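Local structure of tailspike protein (Siphovirus 9NA, 3RIQ) at residues L148-A153 with Y168-C173; T250-I255 with A284-P289; T272-Y277 with T317-G322; S509-N514 with R528-K533. The protein probably binds the lipopolysaccharide of Salmonella through its trimeric receptor-binding domain and cleaves the O-antigen chain as an endorhamnosidase. All blocks are in the same frame, centred on the assembly; numbering follows the deposited sequence.

Contacts 1, 2 and 3 all lie in the right-handed parallel beta-helix, and contact 4 lies in a small antiparallel sheet near the C-terminus. Along the chain contact 1 closes first; contacts 2 and 3 follow with alternating segments, because both join successive coils of the same part of the helix; contact 4 comes last. The centres of contacts 2 and 3 are about 21 Å apart, and contact 1 lies about 22 Å and 28 Å from them. Contact 4 stands apart, about 64 Å from contact 3 and about 84 Å from contact 1, centre to centre. The rod thus changes from stacked parallel coils to antiparallel sheet; another subunit touches contact 3 and, more extensively, contact 4.

Contact 1 (L148-A153 with Y168-C173); sequences LRVNSA and YLFTLC
Arg-149 lies alongside Leu-169, both side chains pointing the same way, and its aliphatic part and NE run past the leucine methyl CD2. With CG anti to the backbone N (chi1 -172°) and the chain extended as far as NE, the guanidinium reaches Thr-171, two residues further along the other strand. There NE gives a nearly straight bond to Thr-171 OG1 (2.9 Å, 170° at the hydrogen), and the hydroxyl sits at the guanidinium edge, in its plane. Glu-194 meets both Arg-149 and Thr-171, so a long arginine and a small hydroxyl suit this polar patch.

On the other face the side chains are largely apolar, as suits the interior of a coil; the Tyr-168 hydroxyl there bonds Glu-162 O. Val-150 CB packs on Phe-170 CD1 at 3.7 Å, the two side chains lying side by side, while Leu-148 CD2 meets the edge of the Tyr-168 ring at CD1 (3.9 Å). Parallel backbone bonds fix this register, among them Leu-169 N to Leu-148 O at 2.7 Å and Thr-171 N to Val-150 O at 2.9 Å. Past the strands, Ala-153 N donates to Cys-173 SG (3.5 Å), a sulfur acceptor where the chain turns.

The pair forms neighbouring rungs of the parallel beta-helix: strand 146-151 has strand 67-72 along its other edge, and strand 166-171 pairs on its other side with strand 184-194.

Contact 2 (T250-I255 with A284-P289); sequences TYQNEI and ADTGSP
The touching parts of the two segments are irregular and meet at Gln-252 and Ala-284, whose CA atoms are 4.5 Å apart, and only one bond joins backbone to backbone: Asn-253 N to Ala-284 O, 3.1 Å. Asn-253 has a positive phi (63°), which turns the chain here. Its amide then grips the backbone of Thr-286 at two points. OD1 accepts from Thr-286 N at 3.0 Å, and ND2 donates to Thr-286 O at 2.8 Å, with that oxygen close to the amide plane. An asparagine side chain thus copies the donor and acceptor pattern of a strand edge, and the pair of bonds limits rotation about chi2.

Thr-250 ends the short rung 249-250 of the parallel beta-helix, and 284-289 follows rung 281-282, so the amide links loops from successive coils. Thr-286 turns its methyl CG2 against Gln-252 CB (3.6 Å), the two side chains crossing at about a right angle. Gln-252 is bent at chi2 (108°), which carries NE2 to Asp-281 on the neighbouring rung and, weakly, to Thr-250 O. Asp-285 faces away from this meeting, and its carboxylate takes salt bridges from Arg-261 and Arg-292.

Contact 3 (T272-Y277 with T317-G322); sequences TIQCYY and TRDCMG
Successive coils of the parallel beta-helix meet here at the ends of strands 266-273 and 311-318, where the chain leaves each rung through matching turns. Arg-318 N bonds Thr-272 O and Gln-274 N bonds Arg-318 O, each at 2.9 Å. Gln-274 and Asp-319 then both adopt positive phi and turn the backbone in the same way, so the two turns match. The pairing resumes beyond them with Met-321 N to Cys-275 O (3.0 Å, 174° at the hydrogen).

Side chains reinforce this stacking of one coil on the next. Gln-274 is extended beyond CG, which brings NE2 to Asp-319 OD2 at 2.9 Å; that oxygen is met on its anti side but out of the carboxylate plane, with the amide and carboxylate planes 36° apart. OD1, the other oxygen, takes Lys-366 and His-343. Arg-318 lies beside Gln-274, its guanidinium turned 45° from the amide.

Inside the turns, Cys-275 SG and Cys-320 SG approach to 3.5 Å as unlinked sulfurs, small enough for this buried place. Met-321 CG packs against Tyr-276 CE1 at 3.8 Å, its CB and CG lying beside the ring while the bent end leads away; that ring also makes a cation-pi contact with Arg-96. Gly-322 N reaches Tyr-277 O from above the carbonyl plane (2.9 Å). The second subunit packs on Ile-273 and Arg-318 through His-231 and Ile-333 respectively.

Contact 4 (S509-N514 with R528-K533); sequences SALEFN and RILAKK
Lys-532 NZ donates to two consecutive carbonyls of the facing loop, Leu-511 O at 3.2 Å and Glu-512 O at 3.0 Å. The two are met differently: the ammonium is tilted only 19° from the carbonyl plane of Leu-511, but lies well above that of Glu-512, 64° out of it. A water accepts from Lys-532 NZ (2.8 Å) and donates to Leu-511 O (2.9 Å), bridging the same pair. Such a concentration of carbonyl oxygen probably helps to keep the lysine charged.

Every torsion of Lys-532 is near 180°, with chi1 at -170°, and this full extension carries NZ from the strand to the loop. Its methylenes pass along the loop backbone on the way: CE lies 3.4 Å from Asn-514 OD1, and CD lies 3.5 Å from Phe-513 O. A lysine suits the place because its shaft can pack while its tip bonds. Beneath it, Leu-511 and Leu-530 slide past each other in opposite directions, Leu-511 CD1 meeting Leu-530 CD2 at 3.8 Å. These two buried leucines form the apolar part of the contact.

Away from Lys-532, Glu-512 bonds Gln-488 of the third subunit, and Ala-510 O accepts from His-496 of that subunit. Strand 527-532 is the middle one of a three-stranded antiparallel sheet, between strands 516-521 and 538-542, and the loop 509-514 leads into the first of these.

Contact 1 (L148-A153 with Y168-C173)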
loop_
_atom_site.group_PDB
_atom_site.type_symbol
_atom_site.label_atom_id
_atom_site.label_comp_id
_atom_site.label_asym_id
_atom_site.label_seq_id
_atom_site.Cartn_x
_atom_site.Cartn_y
_atom_site.Cartn_z
ATOM N N LEU A 148 -3.722 -29.368 19.288
ATOM C CA LEU A 148 -3.527 -28.859 20.654
ATOM C C LEU A 148 -4.740 -27.999 20.967
ATOM O O LEU A 148 -5.022 -27.049 20.237
ATOM C CB LEU A 148 -2.249 -27.980 20.708
ATOM C CG LEU A 148 -1.833 -27.622 22.166
ATOM C CD1 LEU A 148 -1.386 -28.884 22.947
ATOM C CD2 LEU A 148 -0.762 -26.531 22.148
ATOM N N ARG A 149 -5.431 -28.298 22.069
ATOM C CA ARG A 149 -6.551 -27.482 22.522
ATOM C C ARG A 149 -6.153 -26.828 23.833
ATOM O O ARG A 149 -5.976 -27.522 24.860
ATOM C CB ARG A 149 -7.806 -28.331 22.699
ATOM C CG ARG A 149 -9.062 -27.494 22.980
ATOM C CD ARG A 149 -10.297 -28.344 23.155
ATOM N NE ARG A 149 -11.484 -27.546 22.818
ATOM C CZ ARG A 149 -12.699 -28.058 22.652
ATOM N NH1 ARG A 149 -12.907 -29.359 22.899
ATOM N NH2 ARG A 149 -13.708 -27.272 22.264
ATOM N N VAL A 150 -5.991 -25.504 23.801
ATOM C CA VAL A 150 -5.643 -24.714 24.993
ATOM C C VAL A 150 -6.962 -24.152 25.527
ATOM O O VAL A 150 -7.637 -23.396 24.814
ATOM C CB VAL A 150 -4.650 -23.602 24.642
ATOM C CG1 VAL A 150 -4.425 -22.670 25.824
ATOM C CG2 VAL A 150 -3.340 -24.190 24.138
ATOM N N ASN A 151 -7.340 -24.546 26.749
ATOM C CA ASN A 151 -8.650 -24.183 27.285
ATOM C C ASN A 151 -8.577 -23.089 28.341
ATOM O O ASN A 151 -7.798 -23.191 29.304
ATOM C CB ASN A 151 -9.270 -25.431 27.922
ATOM C CG ASN A 151 -9.504 -26.575 26.911
ATOM O OD1 ASN A 151 -9.042 -27.736 27.099
ATOM N ND2 ASN A 151 -10.209 -26.267 25.870
ATOM N N SER A 152 -9.396 -22.056 28.168
ATOM C CA SER A 152 -9.598 -20.991 29.159
ATOM C C SER A 152 -8.270 -20.440 29.676
ATOM O O SER A 152 -8.020 -20.432 30.883
ATOM C CB SER A 152 -10.469 -21.498 30.310
ATOM O OG SER A 152 -11.759 -21.776 29.805
ATOM N N ALA A 153 -7.419 -19.999 28.750
ATOM C CA ALA A 153 -6.177 -19.313 29.101
ATOM C C ALA A 153 -6.224 -17.880 28.598
ATOM O O ALA A 153 -6.818 -17.619 27.534
ATOM C CB ALA A 153 -4.963 -20.072 28.517
ATOM N N TYR A 168 -3.900 -25.821 16.020
ATOM C CA TYR A 168 -4.013 -25.218 17.338
ATOM C C TYR A 168 -5.406 -24.664 17.514
ATOM O O TYR A 168 -5.883 -23.832 16.707
ATOM C CB TYR A 168 -2.974 -24.089 17.536
ATOM C CG TYR A 168 -1.562 -24.635 17.448
ATOM C CD1 TYR A 168 -0.854 -24.995 18.601
ATOM C CD2 TYR A 168 -0.938 -24.818 16.202
ATOM C CE1 TYR A 168 0.425 -25.523 18.508
ATOM C CE2 TYR A 168 0.331 -25.348 16.101
ATOM C CZ TYR A 168 1.008 -25.713 17.254
ATOM O OH TYR A 168 2.283 -26.215 17.166
ATOM N N LEU A 169 -6.046 -25.103 18.600
ATOM C CA LEU A 169 -7.430 -24.674 18.932
ATOM C C LEU A 169 -7.410 -23.975 20.299
ATOM O O LEU A 169 -7.040 -24.608 21.299
ATOM C CB LEU A 169 -8.352 -25.894 18.924
ATOM C CG LEU A 169 -9.773 -25.705 19.480
ATOM C CD1 LEU A 169 -10.535 -24.738 18.624
ATOM C CD2 LEU A 169 -10.428 -27.046 19.438
ATOM N N PHE A 170 -7.823 -22.716 20.349
ATOM C CA PHE A 170 -7.871 -21.950 21.601
ATOM C C PHE A 170 -9.336 -21.783 21.940
ATOM O O PHE A 170 -10.089 -21.113 21.191
ATOM C CB PHE A 170 -7.184 -20.581 21.420
ATOM C CG PHE A 170 -5.727 -20.706 21.163
ATOM C CD1 PHE A 170 -4.845 -20.811 22.239
ATOM C CD2 PHE A 170 -5.221 -20.746 19.856
ATOM C CE1 PHE A 170 -3.442 -20.950 22.026
ATOM C CE2 PHE A 170 -3.833 -20.877 19.630
ATOM C CZ PHE A 170 -2.950 -21.017 20.712
ATOM N N THR A 171 -9.731 -22.375 23.059
ATOM C CA THR A 171 -11.147 -22.402 23.498
ATOM C C THR A 171 -11.332 -21.480 24.689
ATOM O O THR A 171 -10.697 -21.689 25.718
ATOM C CB THR A 171 -11.586 -23.842 23.813
ATOM O OG1 THR A 171 -11.476 -24.615 22.609
ATOM C CG2 THR A 171 -13.049 -23.914 24.327
ATOM N N LEU A 172 -12.219 -20.487 24.558
ATOM C CA LEU A 172 -12.495 -19.509 25.647
ATOM C C LEU A 172 -11.217 -18.791 26.119
ATOM O O LEU A 172 -11.012 -18.570 27.338
ATOM C CB LEU A 172 -13.258 -20.125 26.852
ATOM C CG LEU A 172 -14.698 -20.584 26.558
ATOM C CD1 LEU A 172 -15.295 -21.199 27.837
ATOM C CD2 LEU A 172 -15.568 -19.408 26.117
ATOM N N CYS A 173 -10.356 -18.437 25.160
ATOM C CA CYS A 173 -9.142 -17.727 25.461
ATOM C C CYS A 173 -9.258 -16.260 25.098
ATOM O O CYS A 173 -10.079 -15.880 24.241
ATOM C CB CYS A 173 -7.946 -18.336 24.691
ATOM S SG CYS A 173 -7.516 -20.046 25.255
#

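Contact 2 (T250-I255 with A284-P289)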
loop_
_atom_site.group_PDB
_atom_site.type_symbol
_atom_site.label_atom_id
_atom_site.label_comp_id
_atom_site.label_asym_id
_atom_site.label_seq_id
_atom_site.Cartn_x
_atom_site.Cartn_y
_atom_site.Cartn_z
ATOM N N THR A 250 -13.968 -15.345 9.248
ATOM C CA THR A 250 -14.811 -15.077 10.411
ATOM C C THR A 250 -16.030 -15.988 10.272
ATOM O O THR A 250 -16.702 -15.987 9.246
ATOM C CB THR A 250 -15.216 -13.603 10.499
ATOM O OG1 THR A 250 -15.834 -13.187 9.269
ATOM C CG2 THR A 250 -13.999 -12.732 10.743
ATOM N N TYR A 251 -16.304 -16.786 11.297
ATOM C CA TYR A 251 -17.433 -17.724 11.241
ATOM C C TYR A 251 -18.765 -16.964 11.112
ATOM O O TYR A 251 -18.933 -15.853 11.602
ATOM C CB TYR A 251 -17.421 -18.639 12.502
ATOM C CG TYR A 251 -18.080 -20.014 12.315
ATOM C CD1 TYR A 251 -17.333 -21.118 11.938
ATOM C CD2 TYR A 251 -19.436 -20.193 12.547
ATOM C CE1 TYR A 251 -17.938 -22.355 11.755
ATOM C CE2 TYR A 251 -20.039 -21.415 12.371
ATOM C CZ TYR A 251 -19.293 -22.488 11.985
ATOM O OH TYR A 251 -19.884 -23.742 11.823
ATOM N N GLN A 252 -19.721 -17.622 10.456
ATOM C CA GLN A 252 -21.086 -17.111 10.286
ATOM C C GLN A 252 -22.160 -17.830 11.092
ATOM O O GLN A 252 -22.051 -19.001 11.383
ATOM C CB GLN A 252 -21.473 -17.150 8.807
ATOM C CG GLN A 252 -20.586 -16.243 7.908
ATOM C CD GLN A 252 -19.647 -17.010 7.028
ATOM O OE1 GLN A 252 -20.049 -17.954 6.363
ATOM N NE2 GLN A 252 -18.425 -16.611 6.988
ATOM N N ASN A 253 -23.219 -17.119 11.415
ATOM C CA ASN A 253 -24.401 -17.714 12.043
ATOM C C ASN A 253 -24.093 -18.317 13.429
ATOM O O ASN A 253 -23.359 -17.722 14.161
ATOM C CB ASN A 253 -25.096 -18.695 11.090
ATOM C CG ASN A 253 -25.561 -18.037 9.772
ATOM O OD1 ASN A 253 -25.295 -16.877 9.496
ATOM N ND2 ASN A 253 -26.259 -18.808 8.960
ATOM N N GLU A 254 -24.645 -19.473 13.767
ATOM C CA GLU A 254 -24.572 -20.038 15.133
ATOM C C GLU A 254 -23.755 -21.325 15.143
ATOM O O GLU A 254 -23.720 -22.033 14.157
ATOM C CB GLU A 254 -25.978 -20.368 15.673
ATOM C CG GLU A 254 -26.717 -19.204 16.392
ATOM C CD GLU A 254 -27.279 -18.164 15.433
ATOM O OE1 GLU A 254 -27.842 -18.543 14.370
ATOM O OE2 GLU A 254 -27.215 -16.972 15.767
ATOM N N ILE A 255 -23.140 -21.635 16.290
ATOM C CA ILE A 255 -22.613 -22.983 16.586
ATOM C C ILE A 255 -23.244 -23.411 17.891
ATOM O O ILE A 255 -23.223 -22.652 18.884
ATOM C CB ILE A 255 -21.080 -23.001 16.768
ATOM C CG1 ILE A 255 -20.392 -22.603 15.475
ATOM C CG2 ILE A 255 -20.631 -24.431 17.189
ATOM C CD1 ILE A 255 -18.883 -22.347 15.633
ATOM N N ALA A 284 -20.404 -12.400 8.251
ATOM C CA ALA A 284 -21.028 -12.719 9.550
ATOM C C ALA A 284 -22.359 -13.466 9.390
ATOM O O ALA A 284 -22.652 -14.323 10.211
ATOM C CB ALA A 284 -21.224 -11.442 10.370
ATOM N N ASP A 285 -23.145 -13.145 8.353
ATOM C CA ASP A 285 -24.379 -13.884 8.051
ATOM C C ASP A 285 -24.190 -14.720 6.789
ATOM O O ASP A 285 -23.503 -14.283 5.835
ATOM C CB ASP A 285 -25.545 -12.909 7.820
ATOM C CG ASP A 285 -26.009 -12.215 9.077
ATOM O OD1 ASP A 285 -25.970 -12.832 10.173
ATOM O OD2 ASP A 285 -26.386 -11.020 8.974
ATOM N N THR A 286 -24.837 -15.883 6.724
ATOM C CA THR A 286 -24.781 -16.696 5.512
ATOM C C THR A 286 -26.073 -17.507 5.372
ATOM O O THR A 286 -26.754 -17.770 6.370
ATOM C CB THR A 286 -23.548 -17.633 5.490
ATOM O OG1 THR A 286 -23.391 -18.183 4.185
ATOM C CG2 THR A 286 -23.669 -18.787 6.485
ATOM N N GLY A 287 -26.439 -17.858 4.134
ATOM C CA GLY A 287 -27.646 -18.673 3.909
ATOM C C GLY A 287 -28.910 -17.863 4.155
ATOM O O GLY A 287 -28.895 -16.627 4.024
ATOM N N SER A 288 -29.996 -18.542 4.536
ATOM C CA SER A 288 -31.301 -17.894 4.712
ATOM C C SER A 288 -31.414 -17.251 6.071
ATOM O O SER A 288 -30.904 -17.799 7.050
ATOM C CB SER A 288 -32.438 -18.920 4.566
ATOM O OG SER A 288 -32.336 -19.606 3.327
ATOM N N PRO A 289 -32.055 -16.069 6.148
ATOM C CA PRO A 289 -32.176 -15.382 7.444
ATOM C C PRO A 289 -32.871 -16.226 8.523
ATOM O O PRO A 289 -33.925 -16.829 8.269
ATOM C CB PRO A 289 -33.009 -14.139 7.123
ATOM C CG PRO A 289 -32.817 -13.904 5.642
ATOM C CD PRO A 289 -32.537 -15.249 5.020
#

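Contact 3 (T272-Y277 with T317-G322)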
loop_
_atom_site.group_PDB
_atom_site.type_symbol
_atom_site.label_atom_id
_atom_site.label_comp_id
_atom_site.label_asym_id
_atom_site.label_seq_id
_atom_site.Cartn_x
_atom_site.Cartn_y
_atom_site.Cartn_z
ATOM N N THR A 272 -3.121 -14.693 0.050
ATOM C CA THR A 272 -3.791 -16.008 -0.042
ATOM C C THR A 272 -3.554 -16.584 -1.409
ATOM O O THR A 272 -3.859 -15.940 -2.422
ATOM C CB THR A 272 -5.291 -15.911 0.200
ATOM O OG1 THR A 272 -5.526 -15.321 1.476
ATOM C CG2 THR A 272 -5.922 -17.321 0.158
ATOM N N ILE A 273 -2.958 -17.762 -1.436
ATOM C CA ILE A 273 -2.628 -18.430 -2.700
ATOM C C ILE A 273 -3.431 -19.719 -2.861
ATOM O O ILE A 273 -3.261 -20.641 -2.072
ATOM C CB ILE A 273 -1.114 -18.779 -2.723
ATOM C CG1 ILE A 273 -0.255 -17.480 -2.659
ATOM C CG2 ILE A 273 -0.778 -19.647 -3.975
ATOM C CD1 ILE A 273 1.279 -17.696 -2.362
ATOM N N GLN A 274 -4.295 -19.788 -3.881
ATOM C CA GLN A 274 -4.999 -21.028 -4.265
ATOM C C GLN A 274 -5.768 -21.700 -3.130
ATOM O O GLN A 274 -5.729 -22.926 -2.993
ATOM C CB GLN A 274 -4.048 -22.014 -4.938
ATOM C CG GLN A 274 -3.535 -21.475 -6.279
ATOM C CD GLN A 274 -2.569 -22.446 -6.942
ATOM O OE1 GLN A 274 -1.644 -22.994 -6.294
ATOM N NE2 GLN A 274 -2.772 -22.678 -8.229
ATOM N N CYS A 275 -6.496 -20.924 -2.322
ATOM C CA CYS A 275 -7.472 -21.581 -1.404
ATOM C C CYS A 275 -8.662 -22.104 -2.229
ATOM O O CYS A 275 -8.888 -21.658 -3.367
ATOM C CB CYS A 275 -7.942 -20.642 -0.297
ATOM S SG CYS A 275 -8.821 -19.159 -0.894
ATOM N N TYR A 276 -9.383 -23.078 -1.685
ATOM C CA TYR A 276 -10.477 -23.677 -2.447
ATOM C C TYR A 276 -11.769 -22.874 -2.359
ATOM O O TYR A 276 -12.591 -22.914 -3.294
ATOM C CB TYR A 276 -10.693 -25.131 -2.027
ATOM C CG TYR A 276 -11.559 -25.926 -2.973
ATOM C CD1 TYR A 276 -11.231 -26.060 -4.343
ATOM C CD2 TYR A 276 -12.685 -26.596 -2.502
ATOM C CE1 TYR A 276 -12.027 -26.847 -5.217
ATOM C CE2 TYR A 276 -13.458 -27.386 -3.342
ATOM C CZ TYR A 276 -13.136 -27.488 -4.717
ATOM O OH TYR A 276 -13.918 -28.270 -5.573
ATOM N N TYR A 277 -11.951 -22.122 -1.258
ATOM C CA TYR A 277 -13.045 -21.169 -1.217
ATOM C C TYR A 277 -12.514 -19.734 -1.402
ATOM O O TYR A 277 -11.860 -19.468 -2.428
ATOM C CB TYR A 277 -13.947 -21.423 -0.008
ATOM C CG TYR A 277 -14.839 -22.638 -0.254
ATOM C CD1 TYR A 277 -16.102 -22.471 -0.847
ATOM C CD2 TYR A 277 -14.398 -23.937 -0.002
ATOM C CE1 TYR A 277 -16.936 -23.571 -1.095
ATOM C CE2 TYR A 277 -15.208 -25.039 -0.244
ATOM C CZ TYR A 277 -16.472 -24.865 -0.799
ATOM O OH TYR A 277 -17.277 -25.973 -1.052
ATOM N N THR A 317 -4.625 -11.751 -3.227
ATOM C CA THR A 317 -4.988 -13.170 -3.390
ATOM C C THR A 317 -4.784 -13.589 -4.814
ATOM O O THR A 317 -4.917 -12.769 -5.720
ATOM C CB THR A 317 -6.442 -13.491 -2.908
ATOM O OG1 THR A 317 -7.388 -13.153 -3.934
ATOM C CG2 THR A 317 -6.768 -12.726 -1.598
ATOM N N ARG A 318 -4.427 -14.855 -5.022
ATOM C CA ARG A 318 -4.117 -15.321 -6.391
ATOM C C ARG A 318 -4.687 -16.698 -6.649
ATOM O O ARG A 318 -4.392 -17.655 -5.900
ATOM C CB ARG A 318 -2.592 -15.333 -6.631
ATOM C CG ARG A 318 -2.215 -15.612 -8.095
ATOM C CD ARG A 318 -0.705 -15.984 -8.306
ATOM N NE ARG A 318 -0.407 -17.370 -7.869
ATOM C CZ ARG A 318 -0.630 -18.456 -8.610
ATOM N NH1 ARG A 318 -1.185 -18.320 -9.809
ATOM N NH2 ARG A 318 -0.337 -19.681 -8.140
ATOM N N ASP A 319 -5.462 -16.799 -7.735
ATOM C CA ASP A 319 -5.976 -18.084 -8.257
ATOM C C ASP A 319 -6.790 -18.872 -7.192
ATOM O O ASP A 319 -6.704 -20.112 -7.109
ATOM C CB ASP A 319 -4.789 -18.916 -8.829
ATOM C CG ASP A 319 -5.214 -20.015 -9.799
ATOM O OD1 ASP A 319 -6.329 -19.957 -10.394
ATOM O OD2 ASP A 319 -4.396 -20.962 -9.976
ATOM N N CYS A 320 -7.589 -18.146 -6.417
ATOM C CA CYS A 320 -8.486 -18.760 -5.466
ATOM C C CYS A 320 -9.723 -19.282 -6.187
ATOM O O CYS A 320 -10.226 -18.629 -7.106
ATOM C CB CYS A 320 -8.867 -17.731 -4.407
ATOM S SG CYS A 320 -7.393 -17.243 -3.385
ATOM N N MET A 321 -10.183 -20.481 -5.798
ATOM C CA MET A 321 -11.278 -21.119 -6.509
ATOM C C MET A 321 -12.637 -20.467 -6.253
ATOM O O MET A 321 -13.553 -20.554 -7.104
ATOM C CB MET A 321 -11.284 -22.609 -6.173
ATOM C CG MET A 321 -12.323 -23.460 -6.907
ATOM S SD MET A 321 -12.300 -23.380 -8.726
ATOM C CE MET A 321 -10.828 -24.348 -9.122
ATOM N N GLY A 322 -12.754 -19.781 -5.116
ATOM C CA GLY A 322 -13.961 -19.042 -4.751
ATOM C C GLY A 322 -13.842 -17.575 -5.165
ATOM O O GLY A 322 -13.312 -17.232 -6.256
#

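Contact 4 (S509-N514 with R528-K533)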
loop_
_atom_site.group_PDB
_atom_site.type_symbol
_atom_site.label_atom_id
_atom_site.label_comp_id
_atom_site.label_asym_id
_atom_site.label_seq_id
_atom_site.Cartn_x
_atom_site.Cartn_y
_atom_site.Cartn_z
ATOM N N SER A 509 -39.455 26.825 -32.673
ATOM C CA SER A 509 -38.969 26.220 -31.425
ATOM C C SER A 509 -37.607 25.507 -31.586
ATOM O O SER A 509 -36.945 25.247 -30.585
ATOM C CB SER A 509 -39.986 25.206 -30.917
ATOM O OG SER A 509 -40.236 24.259 -31.957
ATOM N N ALA A 510 -37.202 25.192 -32.828
ATOM C CA ALA A 510 -35.945 24.467 -33.083
ATOM C C ALA A 510 -34.697 25.355 -33.119
ATOM O O ALA A 510 -33.592 24.868 -33.365
ATOM C CB ALA A 510 -36.032 23.575 -34.318
ATOM N N LEU A 511 -34.871 26.645 -32.831
ATOM C CA LEU A 511 -33.739 27.565 -32.585
ATOM C C LEU A 511 -33.914 28.166 -31.196
ATOM O O LEU A 511 -34.837 28.978 -30.956
ATOM C CB LEU A 511 -33.656 28.687 -33.647
ATOM C CG LEU A 511 -33.338 28.227 -35.074
ATOM C CD1 LEU A 511 -33.503 29.336 -36.131
ATOM C CD2 LEU A 511 -31.913 27.638 -35.138
ATOM N N GLU A 512 -33.034 27.783 -30.273
ATOM C CA GLU A 512 -33.239 28.192 -28.875
ATOM C C GLU A 512 -32.934 29.656 -28.649
ATOM O O GLU A 512 -33.704 30.369 -28.004
ATOM C CB GLU A 512 -32.404 27.323 -27.933
ATOM C CG GLU A 512 -32.525 27.731 -26.471
ATOM C CD GLU A 512 -31.957 26.717 -25.494
ATOM O OE1 GLU A 512 -32.255 26.880 -24.292
ATOM O OE2 GLU A 512 -31.211 25.789 -25.903
ATOM N N PHE A 513 -31.802 30.110 -29.183
ATOM C CA PHE A 513 -31.287 31.405 -28.781
ATOM C C PHE A 513 -31.477 32.478 -29.831
ATOM O O PHE A 513 -31.320 32.225 -31.056
ATOM C CB PHE A 513 -29.800 31.318 -28.382
ATOM C CG PHE A 513 -29.556 30.453 -27.162
ATOM C CD1 PHE A 513 -28.899 29.222 -27.264
ATOM C CD2 PHE A 513 -30.043 30.851 -25.920
ATOM C CE1 PHE A 513 -28.714 28.400 -26.142
ATOM C CE2 PHE A 513 -29.849 30.045 -24.781
ATOM C CZ PHE A 513 -29.191 28.816 -24.904
ATOM N N ASN A 514 -31.754 33.693 -29.346
ATOM C CA ASN A 514 -31.751 34.879 -30.227
ATOM C C ASN A 514 -30.438 34.964 -31.018
ATOM O O ASN A 514 -29.367 34.558 -30.514
ATOM C CB ASN A 514 -31.933 36.158 -29.403
ATOM C CG ASN A 514 -33.286 36.230 -28.734
ATOM O OD1 ASN A 514 -34.166 35.432 -29.029
ATOM N ND2 ASN A 514 -33.448 37.181 -27.816
ATOM N N ARG A 528 -33.287 26.561 -47.504
ATOM C CA ARG A 528 -33.734 27.768 -46.842
ATOM C C ARG A 528 -33.038 27.922 -45.510
ATOM O O ARG A 528 -32.497 26.943 -44.948
ATOM C CB ARG A 528 -35.247 27.693 -46.607
ATOM C CG ARG A 528 -36.057 27.782 -47.893
ATOM C CD ARG A 528 -37.540 27.723 -47.631
ATOM N NE ARG A 528 -38.219 27.650 -48.921
ATOM C CZ ARG A 528 -39.398 27.071 -49.126
ATOM N NH1 ARG A 528 -40.059 26.501 -48.120
ATOM N NH2 ARG A 528 -39.910 27.050 -50.354
ATOM N N ILE A 529 -33.086 29.155 -44.999
ATOM C CA ILE A 529 -32.516 29.473 -43.697
ATOM C C ILE A 529 -33.633 30.007 -42.832
ATOM O O ILE A 529 -34.265 30.987 -43.216
ATOM C CB ILE A 529 -31.418 30.563 -43.811
ATOM C CG1 ILE A 529 -30.274 30.089 -44.733
ATOM C CG2 ILE A 529 -30.920 30.998 -42.401
ATOM C CD1 ILE A 529 -29.278 31.206 -45.094
ATOM N N LEU A 530 -33.878 29.378 -41.680
ATOM C CA LEU A 530 -34.710 30.009 -40.650
ATOM C C LEU A 530 -33.789 30.869 -39.787
ATOM O O LEU A 530 -32.775 30.376 -39.265
ATOM C CB LEU A 530 -35.398 28.944 -39.796
ATOM C CG LEU A 530 -36.294 29.487 -38.686
ATOM C CD1 LEU A 530 -37.529 30.249 -39.238
ATOM C CD2 LEU A 530 -36.747 28.349 -37.795
ATOM N N ALA A 531 -34.120 32.151 -39.629
ATOM C CA ALA A 531 -33.275 33.062 -38.838
ATOM C C ALA A 531 -34.041 33.571 -37.650
ATOM O O ALA A 531 -35.107 34.177 -37.827
ATOM C CB ALA A 531 -32.850 34.224 -39.675
ATOM N N LYS A 532 -33.479 33.362 -36.455
ATOM C CA LYS A 532 -34.015 33.947 -35.236
ATOM C C LYS A 532 -33.213 35.219 -34.950
ATOM O O LYS A 532 -32.047 35.159 -34.589
ATOM C CB LYS A 532 -33.915 32.939 -34.083
ATOM C CG LYS A 532 -34.685 33.397 -32.813
ATOM C CD LYS A 532 -34.729 32.316 -31.737
ATOM C CE LYS A 532 -35.632 32.745 -30.558
ATOM N NZ LYS A 532 -35.902 31.637 -29.577
ATOM N N LYS A 533 -33.837 36.373 -35.172
ATOM C CA LYS A 533 -33.164 37.666 -35.070
ATOM C C LYS A 533 -32.740 38.006 -33.632
ATOM O O LYS A 533 -33.131 37.327 -32.692
ATOM C CB LYS A 533 -34.085 38.758 -35.644
ATOM C CG LYS A 533 -34.252 38.674 -37.170
ATOM C CD LYS A 533 -35.224 39.772 -37.679
ATOM C CE LYS A 533 -36.667 39.273 -37.724
ATOM N NZ LYS A 533 -37.742 40.361 -37.911
HETATM O O HOH W 1 -37.610 29.574 -30.398
#